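Local coordinates for tail spike protein gp49 (Pseudomonas phage LKA1, PDB 4RU4) that forms the tailspike of the phage and acts as a lyase on the O-specific polysaccharide of Pseudomonas, probably breaking down the host cell envelope during virus entry, at residues B[62-67]-B[87-92]; B[110-115]-B[209-214]; B[470-475]-B[482-487]. All coordinates share one frame; numbering follows the deposited sequence.

Interaction 1 of 3, residues B[62-67]-B[87-92]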
loop_
_atom_site.group_PDB
_atom_site.type_symbol
_atom_site.label_atom_id
_atom_site.label_comp_id
_atom_site.label_asym_id
_atom_site.label_seq_id
_atom_site.Cartn_x
_atom_site.Cartn_y
_atom_site.Cartn_z
ATOM N N ALA B 62 -10.997 -29.253 31.085
ATOM C CA ALA B 62 -11.850 -30.412 30.756
ATOM C C ALA B 62 -12.672 -30.156 29.494
ATOM O O ALA B 62 -12.890 -31.072 28.666
ATOM C CB ALA B 62 -12.773 -30.784 31.935
ATOM N N ALA B 63 -13.122 -28.915 29.335
ATOM C CA ALA B 63 -13.867 -28.550 28.130
ATOM C C ALA B 63 -12.987 -28.695 26.888
ATOM O O ALA B 63 -13.407 -29.276 25.877
ATOM C CB ALA B 63 -14.412 -27.107 28.235
ATOM N N VAL B 64 -11.777 -28.142 26.958
ATOM C CA VAL B 64 -10.807 -28.318 25.883
ATOM C C VAL B 64 -10.569 -29.801 25.626
ATOM O O VAL B 64 -10.558 -30.241 24.481
ATOM C CB VAL B 64 -9.476 -27.603 26.198
ATOM C CG1 VAL B 64 -8.372 -28.063 25.261
ATOM C CG2 VAL B 64 -9.667 -26.077 26.115
ATOM N N ASP B 65 -10.388 -30.570 26.702
ATOM C CA ASP B 65 -10.086 -31.990 26.591
ATOM C C ASP B 65 -11.199 -32.784 25.925
ATOM O O ASP B 65 -10.969 -33.875 25.415
ATOM C CB ASP B 65 -9.806 -32.592 27.972
ATOM C CG ASP B 65 -8.421 -32.202 28.512
ATOM O OD1 ASP B 65 -7.644 -31.592 27.765
ATOM O OD2 ASP B 65 -8.125 -32.506 29.683
ATOM N N SER B 66 -12.407 -32.240 25.936
ATOM C CA SER B 66 -13.521 -32.927 25.317
ATOM C C SER B 66 -13.311 -33.101 23.807
ATOM O O SER B 66 -13.936 -33.969 23.196
ATOM C CB SER B 66 -14.836 -32.177 25.575
ATOM O OG SER B 66 -15.001 -31.086 24.660
ATOM N N GLY B 67 -12.458 -32.270 23.197
ATOM C CA GLY B 67 -12.292 -32.323 21.748
ATOM C C GLY B 67 -13.320 -31.522 20.950
ATOM O O GLY B 67 -13.177 -31.332 19.732
ATOM N N GLY B 87 -2.127 -30.824 19.173
ATOM C CA GLY B 87 -2.877 -30.918 17.923
ATOM C C GLY B 87 -3.926 -29.849 17.605
ATOM O O GLY B 87 -3.827 -29.183 16.567
ATOM N N SER B 88 -4.936 -29.692 18.454
ATOM C CA SER B 88 -6.029 -28.751 18.156
ATOM C C SER B 88 -6.542 -27.965 19.384
ATOM O O SER B 88 -6.575 -28.482 20.487
ATOM C CB SER B 88 -7.201 -29.491 17.513
ATOM O OG SER B 88 -8.177 -29.819 18.483
ATOM N N LEU B 89 -6.957 -26.718 19.181
ATOM C CA LEU B 89 -7.497 -25.918 20.270
ATOM C C LEU B 89 -8.484 -24.969 19.639
ATOM O O LEU B 89 -8.098 -24.172 18.787
ATOM C CB LEU B 89 -6.375 -25.100 20.922
ATOM C CG LEU B 89 -6.731 -24.211 22.124
ATOM C CD1 LEU B 89 -7.263 -25.055 23.301
ATOM C CD2 LEU B 89 -5.525 -23.410 22.580
ATOM N N GLN B 90 -9.754 -25.065 20.033
ATOM C CA GLN B 90 -10.796 -24.203 19.477
ATOM C C GLN B 90 -11.507 -23.527 20.622
ATOM O O GLN B 90 -12.178 -24.196 21.416
ATOM C CB GLN B 90 -11.796 -25.034 18.678
ATOM C CG GLN B 90 -11.166 -25.734 17.499
ATOM C CD GLN B 90 -12.152 -26.672 16.855
ATOM O OE1 GLN B 90 -12.416 -27.751 17.379
ATOM N NE2 GLN B 90 -12.727 -26.255 15.744
ATOM N N ILE B 91 -11.328 -22.212 20.733
ATOM C CA ILE B 91 -11.911 -21.456 21.842
ATOM C C ILE B 91 -12.441 -20.147 21.302
ATOM O O ILE B 91 -11.706 -19.415 20.631
ATOM C CB ILE B 91 -10.849 -21.138 22.922
ATOM C CG1 ILE B 91 -10.475 -22.393 23.689
ATOM C CG2 ILE B 91 -11.348 -20.021 23.889
ATOM C CD1 ILE B 91 -9.159 -22.253 24.376
ATOM N N ALA B 92 -13.716 -19.868 21.561
ATOM C CA ALA B 92 -14.320 -18.603 21.168
ATOM C C ALA B 92 -15.171 -18.055 22.318
ATOM O O ALA B 92 -15.888 -18.819 22.968
ATOM C CB ALA B 92 -15.172 -18.788 19.907
HETATM O O HOH W 1 -13.925 -29.956 17.178
#
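V64 of helix 55-65 packs on L89 and I91 of strand 89-93 near the start of the right-handed parallel beta-helix, consistent with the N-terminal helical cap known from pectate-lyase-like folds. The apolar part is a fork over one methyl: CG1 and CG2 of V64 both lie 3.8 Å from CD1 of L89, while CG2 also lies 4.2 Å from CD1 of I91. V64 places CG1 anti to its own backbone N (chi1 166°), which turns both methyls onto the strand. The same valine rests on I83 and S85, while A63 and I91 both meet strand 70-72.

Polar contacts are indirect. Near the C-terminal part of the helix, the carbonyl O of A63 is gripped twice by S66, through its backbone N and through OG at 2.7 Å. G67 then leaves the helical conformation with a positive phi of 84°, and its carbonyl looks toward Q90. The amide of Q90 works at both ends: NE2 hydrogen-bonds T97 of the second subunit, and OE1 faces G67. One water spans the gap, donating to G67 O at 3.0 Å and to Q90 OE1 at 2.7 Å.

Interaction 2 of 3, residues B[110-115]-B[209-214]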
loop_
_atom_site.group_PDB
_atom_site.type_symbol
_atom_site.label_atom_id
_atom_site.label_comp_id
_atom_site.label_asym_id
_atom_site.label_seq_id
_atom_site.Cartn_x
_atom_site.Cartn_y
_atom_site.Cartn_z
ATOM N N SER B 110 2.643 -20.840 29.608
ATOM C CA SER B 110 1.706 -20.074 28.790
ATOM C C SER B 110 0.293 -20.103 29.383
ATOM O O SER B 110 -0.106 -21.078 30.031
ATOM C CB SER B 110 1.641 -20.653 27.358
ATOM O OG SER B 110 2.944 -20.794 26.822
ATOM N N VAL B 111 -0.465 -19.041 29.153
ATOM C CA VAL B 111 -1.860 -19.038 29.612
ATOM C C VAL B 111 -2.699 -20.031 28.804
ATOM O O VAL B 111 -3.464 -20.817 29.361
ATOM C CB VAL B 111 -2.507 -17.641 29.540
ATOM C CG1 VAL B 111 -3.937 -17.705 30.100
ATOM C CG2 VAL B 111 -1.670 -16.617 30.338
ATOM N N LEU B 112 -2.533 -19.991 27.481
ATOM C CA LEU B 112 -3.282 -20.818 26.573
ATOM C C LEU B 112 -2.252 -21.331 25.573
ATOM O O LEU B 112 -1.399 -20.556 25.101
ATOM C CB LEU B 112 -4.319 -19.930 25.872
ATOM C CG LEU B 112 -5.586 -20.464 25.237
ATOM C CD1 LEU B 112 -6.253 -21.388 26.245
ATOM C CD2 LEU B 112 -6.529 -19.313 24.876
ATOM N N SER B 113 -2.283 -22.626 25.276
ATOM C CA SER B 113 -1.284 -23.159 24.352
ATOM C C SER B 113 -1.778 -24.355 23.563
ATOM O O SER B 113 -2.565 -25.178 24.063
ATOM C CB SER B 113 0.029 -23.507 25.076
ATOM O OG SER B 113 -0.165 -24.563 26.005
ATOM N N CYS B 114 -1.302 -24.452 22.322
ATOM C CA CYS B 114 -1.548 -25.628 21.505
ATOM C C CYS B 114 -0.266 -25.980 20.767
ATOM O O CYS B 114 0.353 -25.107 20.150
ATOM C CB CYS B 114 -2.676 -25.400 20.495
ATOM S SG CYS B 114 -3.120 -26.963 19.669
ATOM N N VAL B 115 0.148 -27.245 20.856
ATOM C CA VAL B 115 1.401 -27.676 20.229
ATOM C C VAL B 115 1.128 -28.855 19.270
ATOM O O VAL B 115 0.573 -29.891 19.674
ATOM C CB VAL B 115 2.443 -28.114 21.295
ATOM C CG1 VAL B 115 3.789 -28.497 20.641
ATOM C CG2 VAL B 115 2.632 -27.033 22.361
ATOM N N ALA B 209 -10.588 -17.014 19.405
ATOM C CA ALA B 209 -11.233 -15.748 19.077
ATOM C C ALA B 209 -12.048 -15.144 20.202
ATOM O O ALA B 209 -12.601 -15.862 21.034
ATOM C CB ALA B 209 -12.098 -15.909 17.811
ATOM N N SER B 210 -12.096 -13.816 20.221
ATOM C CA SER B 210 -13.117 -13.100 20.978
ATOM C C SER B 210 -13.069 -13.424 22.445
ATOM O O SER B 210 -14.112 -13.752 23.046
ATOM C CB SER B 210 -14.482 -13.460 20.414
ATOM O OG SER B 210 -14.623 -12.912 19.118
ATOM N N ILE B 211 -11.861 -13.356 23.007
ATOM C CA ILE B 211 -11.638 -13.537 24.436
ATOM C C ILE B 211 -10.617 -12.481 24.872
ATOM O O ILE B 211 -9.970 -11.826 24.038
ATOM C CB ILE B 211 -11.100 -14.946 24.786
ATOM C CG1 ILE B 211 -9.772 -15.218 24.052
ATOM C CG2 ILE B 211 -12.135 -16.040 24.484
ATOM C CD1 ILE B 211 -8.905 -16.325 24.659
ATOM N N GLN B 212 -10.509 -12.302 26.172
ATOM C CA GLN B 212 -9.456 -11.482 26.757
ATOM C C GLN B 212 -8.636 -12.322 27.740
ATOM O O GLN B 212 -9.189 -13.016 28.598
ATOM C CB GLN B 212 -10.039 -10.248 27.446
ATOM C CG GLN B 212 -9.001 -9.459 28.282
ATOM C CD GLN B 212 -9.472 -8.073 28.707
ATOM O OE1 GLN B 212 -8.651 -7.234 29.058
ATOM N NE2 GLN B 212 -10.795 -7.829 28.694
ATOM N N ILE B 213 -7.324 -12.294 27.573
ATOM C CA ILE B 213 -6.416 -12.923 28.526
ATOM C C ILE B 213 -5.792 -11.793 29.337
ATOM O O ILE B 213 -5.164 -10.901 28.763
ATOM C CB ILE B 213 -5.323 -13.693 27.776
ATOM C CG1 ILE B 213 -5.921 -14.950 27.163
ATOM C CG2 ILE B 213 -4.127 -14.049 28.717
ATOM C CD1 ILE B 213 -4.982 -15.612 26.203
ATOM N N VAL B 214 -5.993 -11.789 30.659
ATOM C CA VAL B 214 -5.252 -10.841 31.498
ATOM C C VAL B 214 -4.173 -11.652 32.178
ATOM O O VAL B 214 -4.416 -12.269 33.231
ATOM C CB VAL B 214 -6.146 -10.159 32.519
ATOM C CG1 VAL B 214 -5.335 -9.141 33.359
ATOM C CG2 VAL B 214 -7.321 -9.479 31.799
#
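V111 and I213 bring their CA atoms to 7.7 Å, the closest pair of CA atoms between the two segments, and no hydrogen bond joins these segments, which approach through side chains across the interior of the parallel beta-helix. On one side the corner falls at V111 and L112. On the other, S210 adopts positive phi between strands 206-209 and 212-214. Four buried apolar side chains meet in the interior.

The side chains of V111 and I213 pass alongside one another, pointing opposite ways. The contact centres on one methyl: I213 CG2 sits in the fork of the valine, 3.9 Å from V111 CG1 and likewise 3.9 Å from V111 CG2, with V111 CB barely farther at 4.0 Å. With CG1 of I213 anti to the carbonyl carbon (chi1 -73°), CG2 is left anti to the backbone N and meets the valine, while the CG1 arm runs toward L112.

L112 and I211 meet differently, reaching for each other tip to tip with L112 CD2 3.8 Å from I211 CD1. The isoleucine accepts the crowded position for CG1, between its backbone N and carbonyl carbon (chi1 59°), and from there its CD1 reaches the leucine methyl. L112 CD2 also lies 4.2 Å from I213 CD1, so this one methyl sees the ends of both isoleucines.

Neighbouring strands close in around the group. L112 also touches L89 and I91 of strand 89-93, I83 of strand 82-86 and L223 of strand 221-226; I211 shares I91, and V111 lies on I100 and P102 of strand 98-107.

Interaction 3 of 3, residues B[470-475]-B[482-487]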
loop_
_atom_site.group_PDB
_atom_site.type_symbol
_atom_site.label_atom_id
_atom_site.label_comp_id
_atom_site.label_asym_id
_atom_site.label_seq_id
_atom_site.Cartn_x
_atom_site.Cartn_y
_atom_site.Cartn_z
ATOM N N LEU B 470 24.677 11.100 2.610
ATOM C CA LEU B 470 25.288 9.802 2.901
ATOM C C LEU B 470 26.628 9.947 3.600
ATOM O O LEU B 470 27.417 10.859 3.288
ATOM C CB LEU B 470 25.511 8.996 1.617
ATOM C CG LEU B 470 24.311 8.835 0.688
ATOM C CD1 LEU B 470 24.715 7.976 -0.497
ATOM C CD2 LEU B 470 23.093 8.240 1.435
ATOM N N GLN B 471 26.886 9.016 4.516
ATOM C CA GLN B 471 28.158 8.902 5.210
ATOM C C GLN B 471 28.549 7.426 5.068
ATOM O O GLN B 471 27.918 6.551 5.667
ATOM C CB GLN B 471 27.981 9.284 6.675
ATOM C CG GLN B 471 29.167 8.943 7.551
ATOM C CD GLN B 471 30.269 9.966 7.428
ATOM O OE1 GLN B 471 30.009 11.161 7.270
ATOM N NE2 GLN B 471 31.509 9.502 7.473
ATOM N N LEU B 472 29.540 7.151 4.220
ATOM C CA LEU B 472 29.902 5.771 3.859
ATOM C C LEU B 472 31.338 5.482 4.294
ATOM O O LEU B 472 32.289 6.008 3.705
ATOM C CB LEU B 472 29.736 5.538 2.344
ATOM C CG LEU B 472 28.345 5.941 1.796
ATOM C CD1 LEU B 472 28.282 5.873 0.276
ATOM C CD2 LEU B 472 27.210 5.092 2.416
ATOM N N ASP B 473 31.487 4.632 5.305
ATOM C CA ASP B 473 32.762 4.474 6.002
ATOM C C ASP B 473 33.235 3.045 5.947
ATOM O O ASP B 473 32.444 2.112 5.734
ATOM C CB ASP B 473 32.590 4.791 7.487
ATOM C CG ASP B 473 32.343 6.233 7.730
ATOM O OD1 ASP B 473 33.060 7.049 7.119
ATOM O OD2 ASP B 473 31.427 6.551 8.505
ATOM N N ILE B 474 34.533 2.877 6.178
ATOM C CA ILE B 474 35.116 1.554 6.276
ATOM C C ILE B 474 36.034 1.461 7.496
ATOM O O ILE B 474 37.070 2.120 7.562
ATOM C CB ILE B 474 35.908 1.207 5.017
ATOM C CG1 ILE B 474 34.994 1.347 3.780
ATOM C CG2 ILE B 474 36.511 -0.209 5.172
ATOM C CD1 ILE B 474 35.662 1.048 2.457
ATOM N N THR B 475 35.638 0.646 8.460
ATOM C CA THR B 475 36.496 0.345 9.594
ATOM C C THR B 475 37.354 -0.879 9.257
ATOM O O THR B 475 38.560 -0.875 9.478
ATOM C CB THR B 475 35.658 0.113 10.861
ATOM O OG1 THR B 475 35.019 1.339 11.221
ATOM C CG2 THR B 475 36.519 -0.369 12.040
ATOM N N GLU B 482 28.275 -1.886 -7.104
ATOM C CA GLU B 482 27.781 -1.648 -8.465
ATOM C C GLU B 482 27.219 -0.246 -8.639
ATOM O O GLU B 482 27.212 0.285 -9.746
ATOM C CB GLU B 482 26.714 -2.673 -8.862
ATOM C CG GLU B 482 27.248 -4.086 -9.029
ATOM C CD GLU B 482 26.138 -5.125 -9.243
ATOM O OE1 GLU B 482 24.930 -4.810 -9.064
ATOM O OE2 GLU B 482 26.483 -6.275 -9.594
ATOM N N TYR B 483 26.715 0.368 -7.576
ATOM C CA TYR B 483 26.186 1.728 -7.739
ATOM C C TYR B 483 26.082 2.468 -6.429
ATOM O O TYR B 483 25.910 1.872 -5.356
ATOM C CB TYR B 483 24.790 1.738 -8.402
ATOM C CG TYR B 483 23.711 0.927 -7.683
ATOM C CD1 TYR B 483 22.915 1.507 -6.690
ATOM C CD2 TYR B 483 23.478 -0.407 -8.019
ATOM C CE1 TYR B 483 21.912 0.775 -6.054
ATOM C CE2 TYR B 483 22.496 -1.151 -7.386
ATOM C CZ TYR B 483 21.707 -0.547 -6.414
ATOM O OH TYR B 483 20.723 -1.275 -5.803
ATOM N N LEU B 484 26.169 3.782 -6.553
ATOM C CA LEU B 484 26.006 4.683 -5.432
ATOM C C LEU B 484 25.234 5.888 -5.987
ATOM O O LEU B 484 25.775 6.702 -6.728
ATOM C CB LEU B 484 27.398 5.052 -4.918
ATOM C CG LEU B 484 27.622 6.117 -3.868
ATOM C CD1 LEU B 484 26.495 6.065 -2.879
ATOM C CD2 LEU B 484 28.976 5.790 -3.183
ATOM N N ILE B 485 23.956 5.981 -5.639
ATOM C CA ILE B 485 23.042 6.897 -6.335
ATOM C C ILE B 485 22.326 7.788 -5.328
ATOM O O ILE B 485 21.750 7.292 -4.355
ATOM C CB ILE B 485 22.005 6.086 -7.161
ATOM C CG1 ILE B 485 22.709 5.438 -8.348
ATOM C CG2 ILE B 485 20.837 6.986 -7.640
ATOM C CD1 ILE B 485 21.881 4.330 -9.050
ATOM N N VAL B 486 22.424 9.098 -5.538
ATOM C CA VAL B 486 21.613 10.100 -4.835
ATOM C C VAL B 486 20.877 10.930 -5.888
ATOM O O VAL B 486 21.508 11.505 -6.745
ATOM C CB VAL B 486 22.506 11.039 -3.966
ATOM C CG1 VAL B 486 21.668 12.137 -3.312
ATOM C CG2 VAL B 486 23.218 10.237 -2.898
ATOM N N GLU B 487 19.543 11.006 -5.825
ATOM C CA GLU B 487 18.791 11.610 -6.909
ATOM C C GLU B 487 17.406 12.063 -6.471
ATOM O O GLU B 487 16.789 11.458 -5.588
ATOM C CB GLU B 487 18.619 10.616 -8.076
ATOM C CG GLU B 487 17.853 9.326 -7.664
ATOM C CD GLU B 487 17.733 8.295 -8.784
ATOM O OE1 GLU B 487 18.394 8.473 -9.843
ATOM O OE2 GLU B 487 16.965 7.306 -8.612
#
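L470 and L472 face L484 and V486 across the interior of the parallel beta-helix, the fold of the pectin lyase-like region of this tailspike. Strands 470-474 and 484-487 run at 169° to each other with their axes 10.6 Å apart, too far for backbone pairing, and the closest contacts are between methyl groups. L470 CD1 does double duty, 3.5 Å from L484 CD1 and 3.6 Å from V486 CG2, its side chain lying alongside both partners and pointing the opposite way. L472 instead meets L484 tip to tip, its CD1 3.5 Å from L484 CD2 and almost as near the other methyl. These spacings are tight for carbon against carbon. L484 extends CG anti to its backbone N (chi1 172°), carrying its methyls inward; CD1 touches both leucines opposite, CD2 only L472.

Such inward-pointing aliphatic residues from separate faces are how a beta-helix fills its centre: I454 of strand 452-463 touches both L470 and L484, and F505 lies against L472. Strand alternation leaves Q471 and D473 off this interior surface. There the Q471 amide donates to the carboxylate: NE2 lies 2.9 Å from D473 OD1 and 3.1 Å from D473 OD2, each oxygen using its syn lone pair, close to the amide plane. R442 makes a salt bridge to D473 OD2, and K468 hydrogen-bonds Q471 OE1.

How the interactions relate
Interactions 1 and 2 are neighbours in the same part of the beta-helix, their centres about 12 Å apart. Residues 87-92 join them: I91 CD1 packs 3.6 Å from L112 CD1, I91 O and A209 N are a probable hydrogen bond at 2.9 Å, and G87 N probably bonds V115 O. The apolar interior touched by the helix in interaction 1 continues into interaction 2. Interaction 3 lies on the other side of the chain's centre, its centre about 56 Å from that of interaction 1 and about 48 Å from that of interaction 2. All three lie away from the calcium site of G368 and D394; the side chain of I213 is about 12 Å from a bound sodium ion.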